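PDB 4GF2: erythrocyte binding antigen 140 from Plasmodium falciparum, which probably binds receptors on the host erythrocyte surface through its tandem Duffy binding domains, as an adhesin of the invading parasite. Local coordinates for residues P342-Y354 with H367-L379. The protein carries 3 engineered substitutions. Residues are numbered along the deposited sequence; the frame is centred on the assembly and turned at random.
Sequences PPRRQTLCLGRTY and HLLGASIYEAQLL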
ATOM      1  N   PRO A 342      -3.178 -32.053  -0.993  1.00 42.41           N
ATOM      2  CA  PRO A 342      -1.864 -32.355  -0.416  1.00 44.61           C
ATOM      3  C   PRO A 342      -1.752 -31.825   1.007  1.00 45.06           C
ATOM      4  O   PRO A 342      -2.306 -30.766   1.305  1.00 45.54           O
ATOM      5  CB  PRO A 342      -0.891 -31.602  -1.334  1.00 44.06           C
ATOM      6  CG  PRO A 342      -1.671 -31.273  -2.562  1.00 42.91           C
ATOM      7  CD  PRO A 342      -3.082 -31.112  -2.118  1.00 41.69           C
ATOM      8  N   PRO A 343      -1.054 -32.558   1.884  1.00 44.32           N
ATOM      9  CA  PRO A 343      -0.807 -32.069   3.245  1.00 44.59           C
ATOM     10  C   PRO A 343      -0.230 -30.657   3.247  1.00 46.07           C
ATOM     11  O   PRO A 343      -0.580 -29.837   4.095  1.00 47.98           O
ATOM     12  CB  PRO A 343       0.214 -33.067   3.785  1.00 45.27           C
ATOM     13  CG  PRO A 343      -0.103 -34.340   3.066  1.00 46.57           C
ATOM     14  CD  PRO A 343      -0.566 -33.936   1.693  1.00 45.35           C
ATOM     15  N   ARG A 344       0.653 -30.387   2.294  1.00 45.67           N
ATOM     16  CA  ARG A 344       1.257 -29.073   2.143  1.00 44.44           C
ATOM     17  C   ARG A 344       0.185 -28.000   1.941  1.00 42.92           C
ATOM     18  O   ARG A 344       0.291 -26.901   2.477  1.00 43.36           O
ATOM     19  CB  ARG A 344       2.229 -29.092   0.959  1.00 43.94           C
ATOM     20  CG  ARG A 344       2.921 -27.770   0.669  1.00 41.50           C
ATOM     21  CD  ARG A 344       3.541 -27.777  -0.723  1.00 41.22           C
ATOM     22  NE  ARG A 344       2.584 -28.236  -1.726  1.00 40.58           N
ATOM     23  CZ  ARG A 344       1.552 -27.521  -2.166  1.00 40.18           C
ATOM     24  NH1 ARG A 344       1.330 -26.294  -1.702  1.00 39.51           N
ATOM     25  NH2 ARG A 344       0.736 -28.037  -3.073  1.00 41.61           N
ATOM     26  N   ARG A 345      -0.853 -28.323   1.176  1.00 40.92           N
ATOM     27  CA  ARG A 345      -1.938 -27.377   0.918  1.00 37.54           C
ATOM     28  C   ARG A 345      -2.819 -27.200   2.150  1.00 38.42           C
ATOM     29  O   ARG A 345      -3.338 -26.111   2.404  1.00 39.21           O
ATOM     30  CB  ARG A 345      -2.778 -27.846  -0.270  1.00 35.82           C
ATOM     31  CG  ARG A 345      -4.070 -27.058  -0.488  1.00 35.80           C
ATOM     32  CD  ARG A 345      -3.803 -25.598  -0.812  1.00 36.69           C
ATOM     33  NE  ARG A 345      -5.047 -24.841  -0.962  1.00 37.38           N
ATOM     34  CZ  ARG A 345      -5.709 -24.266   0.037  1.00 38.07           C
ATOM     35  NH1 ARG A 345      -5.263 -24.347   1.283  1.00 37.72           N
ATOM     36  NH2 ARG A 345      -6.826 -23.602  -0.209  1.00 38.69           N
ATOM     37  N   GLN A 346      -2.984 -28.276   2.909  1.00 39.41           N
ATOM     38  CA  GLN A 346      -3.796 -28.260   4.120  1.00 40.20           C
ATOM     39  C   GLN A 346      -3.172 -27.385   5.198  1.00 41.38           C
ATOM     40  O   GLN A 346      -3.867 -26.900   6.087  1.00 43.84           O
ATOM     41  CB  GLN A 346      -3.955 -29.680   4.667  1.00 41.21           C
ATOM     42  CG  GLN A 346      -4.655 -30.643   3.727  1.00 40.88           C
ATOM     43  CD  GLN A 346      -4.666 -32.065   4.253  1.00 43.37           C
ATOM     44  OE1 GLN A 346      -4.827 -32.296   5.451  1.00 44.13           O
ATOM     45  NE2 GLN A 346      -4.493 -33.027   3.357  1.00 44.84           N
ATOM     46  N   THR A 347      -1.858 -27.201   5.124  1.00 40.39           N
ATOM     47  CA  THR A 347      -1.128 -26.462   6.150  1.00 41.31           C
ATOM     48  C   THR A 347      -0.487 -25.188   5.596  1.00 43.18           C
ATOM     49  O   THR A 347       0.390 -24.605   6.228  1.00 46.58           O
ATOM     50  CB  THR A 347      -0.033 -27.336   6.780  1.00 42.63           C
ATOM     51  OG1 THR A 347       0.981 -27.616   5.808  1.00 45.89           O
ATOM     52  CG2 THR A 347      -0.622 -28.645   7.291  1.00 41.51           C
ATOM     53  N   LEU A 348      -0.933 -24.762   4.419  1.00 41.83           N
ATOM     54  CA  LEU A 348      -0.421 -23.551   3.778  1.00 42.18           C
ATOM     55  C   LEU A 348      -0.647 -22.306   4.639  1.00 39.93           C
ATOM     56  O   LEU A 348      -1.734 -22.094   5.172  1.00 39.25           O
ATOM     57  CB  LEU A 348      -1.106 -23.369   2.421  1.00 44.59           C
ATOM     58  CG  LEU A 348      -0.768 -22.121   1.606  1.00 44.93           C
ATOM     59  CD1 LEU A 348       0.655 -22.173   1.097  1.00 46.08           C
ATOM     60  CD2 LEU A 348      -1.746 -21.973   0.455  1.00 44.12           C
ATOM     61  N   CYS A 349       0.389 -21.483   4.764  1.00 39.64           N
ATOM     62  CA  CYS A 349       0.303 -20.261   5.554  1.00 40.84           C
ATOM     63  C   CYS A 349      -0.372 -19.132   4.784  1.00 38.11           C
ATOM     64  O   CYS A 349       0.137 -18.671   3.763  1.00 36.66           O
ATOM     65  CB  CYS A 349       1.695 -19.816   6.001  1.00 44.72           C
ATOM     66  SG  CYS A 349       1.731 -18.168   6.740  1.00 44.70           S
ATOM     67  N   LEU A 350      -1.520 -18.695   5.289  1.00 38.50           N
ATOM     68  CA  LEU A 350      -2.241 -17.566   4.719  1.00 39.79           C
ATOM     69  C   LEU A 350      -2.449 -16.456   5.746  1.00 39.86           C
ATOM     70  O   LEU A 350      -2.809 -15.337   5.398  1.00 40.65           O
ATOM     71  CB  LEU A 350      -3.592 -18.030   4.179  1.00 42.06           C
ATOM     72  CG  LEU A 350      -3.526 -19.044   3.035  1.00 44.05           C
ATOM     73  CD1 LEU A 350      -4.925 -19.500   2.663  1.00 47.56           C
ATOM     74  CD2 LEU A 350      -2.815 -18.453   1.825  1.00 41.87           C
ATOM     75  N   GLY A 351      -2.223 -16.767   7.016  1.00 38.29           N
ATOM     76  CA  GLY A 351      -2.384 -15.783   8.069  1.00 37.29           C
ATOM     77  C   GLY A 351      -3.824 -15.346   8.245  1.00 37.06           C
ATOM     78  O   GLY A 351      -4.751 -15.979   7.737  1.00 34.84           O
ATOM     79  N   ARG A 352      -3.999 -14.241   8.957  1.00 41.35           N
ATOM     80  CA  ARG A 352      -5.317 -13.753   9.332  1.00 48.66           C
ATOM     81  C   ARG A 352      -5.955 -13.013   8.165  1.00 54.16           C
ATOM     82  O   ARG A 352      -6.048 -11.784   8.167  1.00 54.58           O
ATOM     83  CB  ARG A 352      -5.188 -12.839  10.547  1.00 51.23           C
ATOM     84  CG  ARG A 352      -4.382 -13.468  11.672  1.00 52.64           C
ATOM     85  CD  ARG A 352      -3.968 -12.458  12.719  1.00 56.64           C
ATOM     86  NE  ARG A 352      -2.854 -12.952  13.525  1.00 62.25           N
ATOM     87  CZ  ARG A 352      -2.973 -13.835  14.513  1.00 70.42           C
ATOM     88  NH1 ARG A 352      -4.160 -14.337  14.833  1.00 74.64           N
ATOM     89  NH2 ARG A 352      -1.898 -14.220  15.187  1.00 73.71           N
ATOM     90  N   THR A 353      -6.392 -13.776   7.168  1.00 58.34           N
ATOM     91  CA  THR A 353      -6.953 -13.206   5.947  1.00 59.25           C
ATOM     92  C   THR A 353      -8.308 -12.544   6.192  1.00 60.40           C
ATOM     93  O   THR A 353      -8.743 -11.701   5.409  1.00 61.05           O
ATOM     94  CB  THR A 353      -7.111 -14.279   4.854  1.00 57.15           C
ATOM     95  OG1 THR A 353      -7.953 -15.335   5.332  1.00 58.82           O
ATOM     96  CG2 THR A 353      -5.757 -14.856   4.467  1.00 52.82           C
ATOM     97  N   TYR A 354      -8.969 -12.922   7.283  1.00 59.83           N
ATOM     98  CA  TYR A 354     -10.280 -12.369   7.615  1.00 59.31           C
ATOM     99  C   TYR A 354     -10.202 -10.907   8.050  1.00 60.33           C
ATOM    100  O   TYR A 354     -11.233 -10.264   8.256  1.00 62.71           O
ATOM    101  CB  TYR A 354     -10.952 -13.202   8.714  1.00 58.71           C
ATOM    102  CG  TYR A 354     -10.131 -13.335   9.981  1.00 58.65           C
ATOM    103  CD1 TYR A 354     -10.223 -12.393  11.002  1.00 63.73           C
ATOM    104  CD2 TYR A 354      -9.265 -14.407  10.157  1.00 57.30           C
ATOM    105  CE1 TYR A 354      -9.471 -12.518  12.159  1.00 67.36           C
ATOM    106  CE2 TYR A 354      -8.508 -14.536  11.305  1.00 60.74           C
ATOM    107  CZ  TYR A 354      -8.615 -13.593  12.303  1.00 67.24           C
ATOM    108  OH  TYR A 354      -7.859 -13.733  13.442  1.00 72.98           O
ATOM    109  N   HIS A 367      -0.093  -8.116   2.865  1.00 37.62           N
ATOM    110  CA  HIS A 367      -0.469  -9.369   3.509  1.00 35.56           C
ATOM    111  C   HIS A 367      -0.081 -10.586   2.672  1.00 36.15           C
ATOM    112  O   HIS A 367       0.404 -11.586   3.203  1.00 38.66           O
ATOM    113  CB  HIS A 367      -1.968  -9.420   3.786  1.00 34.64           C
ATOM    114  CG  HIS A 367      -2.407 -10.694   4.438  1.00 36.62           C
ATOM    115  ND1 HIS A 367      -2.659 -10.789   5.790  1.00 38.78           N
ATOM    116  CD2 HIS A 367      -2.612 -11.932   3.928  1.00 37.79           C
ATOM    117  CE1 HIS A 367      -3.009 -12.029   6.084  1.00 39.56           C
ATOM    118  NE2 HIS A 367      -2.986 -12.743   4.973  1.00 38.95           N
ATOM    119  N   LEU A 368      -0.311 -10.510   1.368  1.00 35.21           N
ATOM    120  CA  LEU A 368      -0.025 -11.635   0.491  1.00 36.05           C
ATOM    121  C   LEU A 368       1.462 -11.954   0.493  1.00 36.74           C
ATOM    122  O   LEU A 368       1.862 -13.112   0.591  1.00 37.75           O
ATOM    123  CB  LEU A 368      -0.487 -11.331  -0.930  1.00 38.54           C
ATOM    124  CG  LEU A 368      -0.140 -12.415  -1.947  1.00 39.96           C
ATOM    125  CD1 LEU A 368      -0.731 -13.740  -1.503  1.00 35.99           C
ATOM    126  CD2 LEU A 368      -0.639 -12.028  -3.330  1.00 44.30           C
ATOM    127  N   LEU A 369       2.282 -10.918   0.386  1.00 37.22           N
ATOM    128  CA  LEU A 369       3.722 -11.097   0.377  1.00 40.48           C
ATOM    129  C   LEU A 369       4.191 -11.672   1.709  1.00 43.85           C
ATOM    130  O   LEU A 369       5.137 -12.459   1.756  1.00 46.49           O
ATOM    131  CB  LEU A 369       4.414  -9.767   0.089  1.00 41.76           C
ATOM    132  CG  LEU A 369       4.092  -9.169  -1.282  1.00 42.79           C
ATOM    133  CD1 LEU A 369       4.627  -7.750  -1.389  1.00 42.72           C
ATOM    134  CD2 LEU A 369       4.664 -10.038  -2.387  1.00 46.63           C
ATOM    135  N   GLY A 370       3.528 -11.278   2.790  1.00 44.28           N
ATOM    136  CA  GLY A 370       3.856 -11.794   4.106  1.00 44.85           C
ATOM    137  C   GLY A 370       3.640 -13.292   4.162  1.00 43.07           C
ATOM    138  O   GLY A 370       4.526 -14.056   4.552  1.00 45.38           O
ATOM    139  N   ALA A 371       2.450 -13.717   3.761  1.00 38.72           N
ATOM    140  CA  ALA A 371       2.125 -15.133   3.734  1.00 36.64           C
ATOM    141  C   ALA A 371       3.117 -15.892   2.855  1.00 37.86           C
ATOM    142  O   ALA A 371       3.576 -16.978   3.216  1.00 39.39           O
ATOM    143  CB  ALA A 371       0.708 -15.332   3.233  1.00 34.75           C
ATOM    144  N   SER A 372       3.448 -15.316   1.705  1.00 38.16           N
ATOM    145  CA  SER A 372       4.358 -15.952   0.759  1.00 40.41           C
ATOM    146  C   SER A 372       5.740 -16.147   1.372  1.00 42.06           C
ATOM    147  O   SER A 372       6.376 -17.192   1.191  1.00 45.19           O
ATOM    148  CB  SER A 372       4.478 -15.111  -0.510  1.00 43.40           C
ATOM    149  OG  SER A 372       3.232 -15.008  -1.177  1.00 43.32           O
ATOM    150  N   ILE A 373       6.205 -15.136   2.095  1.00 40.83           N
ATOM    151  CA  ILE A 373       7.516 -15.205   2.723  1.00 41.35           C
ATOM    152  C   ILE A 373       7.560 -16.300   3.789  1.00 42.87           C
ATOM    153  O   ILE A 373       8.446 -17.155   3.771  1.00 46.25           O
ATOM    154  CB  ILE A 373       7.921 -13.842   3.314  1.00 39.04           C
ATOM    155  CG1 ILE A 373       8.303 -12.889   2.182  1.00 38.84           C
ATOM    156  CG2 ILE A 373       9.093 -13.990   4.275  1.00 40.69           C
ATOM    157  CD1 ILE A 373       8.493 -11.457   2.612  1.00 39.10           C
ATOM    158  N   TYR A 374       6.596 -16.291   4.702  1.00 40.81           N
ATOM    159  CA  TYR A 374       6.573 -17.279   5.775  1.00 40.31           C
ATOM    160  C   TYR A 374       6.388 -18.690   5.233  1.00 43.34           C
ATOM    161  O   TYR A 374       7.028 -19.626   5.704  1.00 47.18           O
ATOM    162  CB  TYR A 374       5.495 -16.941   6.806  1.00 36.10           C
ATOM    163  CG  TYR A 374       5.795 -15.663   7.550  1.00 36.64           C
ATOM    164  CD1 TYR A 374       6.948 -15.541   8.312  1.00 39.37           C
ATOM    165  CD2 TYR A 374       4.936 -14.573   7.480  1.00 36.62           C
ATOM    166  CE1 TYR A 374       7.237 -14.372   8.990  1.00 42.79           C
ATOM    167  CE2 TYR A 374       5.219 -13.397   8.148  1.00 40.27           C
ATOM    168  CZ  TYR A 374       6.372 -13.305   8.901  1.00 44.15           C
ATOM    169  OH  TYR A 374       6.652 -12.140   9.571  1.00 48.44           O
ATOM    170  N   GLU A 375       5.526 -18.848   4.236  1.00 41.38           N
ATOM    171  CA  GLU A 375       5.357 -20.154   3.617  1.00 39.74           C
ATOM    172  C   GLU A 375       6.710 -20.654   3.118  1.00 41.95           C
ATOM    173  O   GLU A 375       7.079 -21.803   3.347  1.00 41.34           O
ATOM    174  CB  GLU A 375       4.358 -20.089   2.463  1.00 37.19           C
ATOM    175  CG  GLU A 375       4.188 -21.403   1.710  1.00 38.37           C
ATOM    176  CD  GLU A 375       3.602 -22.508   2.570  1.00 40.60           C
ATOM    177  OE1 GLU A 375       3.187 -22.225   3.714  1.00 43.26           O
ATOM    178  OE2 GLU A 375       3.545 -23.664   2.097  1.00 41.45           O
ATOM    179  N   ALA A 376       7.456 -19.777   2.454  1.00 44.25           N
ATOM    180  CA  ALA A 376       8.758 -20.153   1.912  1.00 47.78           C
ATOM    181  C   ALA A 376       9.713 -20.531   3.032  1.00 49.23           C
ATOM    182  O   ALA A 376      10.361 -21.576   2.981  1.00 50.75           O
ATOM    183  CB  ALA A 376       9.339 -19.025   1.079  1.00 49.58           C
ATOM    184  N   GLN A 377       9.798 -19.680   4.048  1.00 48.63           N
ATOM    185  CA  GLN A 377      10.692 -19.935   5.169  1.00 50.59           C
ATOM    186  C   GLN A 377      10.327 -21.240   5.868  1.00 48.16           C
ATOM    187  O   GLN A 377      11.193 -22.067   6.142  1.00 48.98           O
ATOM    188  CB  GLN A 377      10.640 -18.786   6.173  1.00 51.10           C
ATOM    189  CG  GLN A 377      11.372 -17.531   5.743  1.00 52.06           C
ATOM    190  CD  GLN A 377      11.256 -16.428   6.777  1.00 49.77           C
ATOM    191  OE1 GLN A 377      10.207 -16.260   7.397  1.00 46.34           O
ATOM    192  NE2 GLN A 377      12.339 -15.684   6.982  1.00 52.21           N
ATOM    193  N   LEU A 378       9.041 -21.415   6.158  1.00 44.96           N
ATOM    194  CA  LEU A 378       8.569 -22.613   6.843  1.00 45.99           C
ATOM    195  C   LEU A 378       8.877 -23.869   6.046  1.00 47.17           C
ATOM    196  O   LEU A 378       9.299 -24.881   6.608  1.00 48.26           O
ATOM    197  CB  LEU A 378       7.072 -22.525   7.096  1.00 45.48           C
ATOM    198  CG  LEU A 378       6.674 -21.448   8.091  1.00 47.59           C
ATOM    199  CD1 LEU A 378       5.170 -21.324   8.149  1.00 48.15           C
ATOM    200  CD2 LEU A 378       7.240 -21.776   9.451  1.00 49.03           C
ATOM    201  N   LEU A 379       8.657 -23.801   4.738  1.00 47.94           N
ATOM    202  CA  LEU A 379       8.987 -24.909   3.853  1.00 52.15           C
ATOM    203  C   LEU A 379      10.487 -25.163   3.874  1.00 58.86           C
ATOM    204  O   LEU A 379      10.931 -26.299   4.028  1.00 64.14           O
ATOM    205  CB  LEU A 379       8.526 -24.615   2.426  1.00 50.58           C
ATOM    206  CG  LEU A 379       7.015 -24.683   2.185  1.00 47.17           C
ATOM    207  CD1 LEU A 379       6.690 -24.209   0.782  1.00 47.95           C
ATOM    208  CD2 LEU A 379       6.488 -26.093   2.409  1.00 46.54           C
TER
HETATM  209  O   HOH W   1       2.485 -25.875   3.705  1.00 39.80           O
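E375 and H367, two turns apart on helix 361-382, each take hold of the backbone of the loop after helix 343-346. C349 N donates to E375 OE1 at 3.1 Å, nearly straight at 169°, from above the carboxylate plane. H367 NE2 donates to L350 O at 2.6 Å, a short bond bent to 147°. The H367 side chain leaves with CG anti to the backbone N (chi1 180°), which carries the ring out to that carbonyl.

One water links E375 OE2 to R344 O and T347 OG1. It donates to E375 OE2 and to R344 O, and accepts from T347 OG1. K319 forms a salt bridge with OE1 and S398 OG hydrogen-bonds to OE2, so each carboxylate oxygen has two polar partners. This would probably favour the charged form.

Van der Waals contacts complete the interface. L348 crosses E375 at about a right angle, its CD1 3.3 Å from E375 CD. A371 CB sits against C349 O at 3.4 Å. T353 CG2 approaches H367 NE2 obliquely at 3.5 Å. An apolar contact puts C349 SG 4.0 Å from Y374 CB.

C349 also forms the disulfide with C316, and R344 forms salt bridges with D401 and E485. The contact thus fastens a disulfide-linked loop along a buried helix, within the helical, cystine-bonded fold of a Duffy binding (DBL) domain.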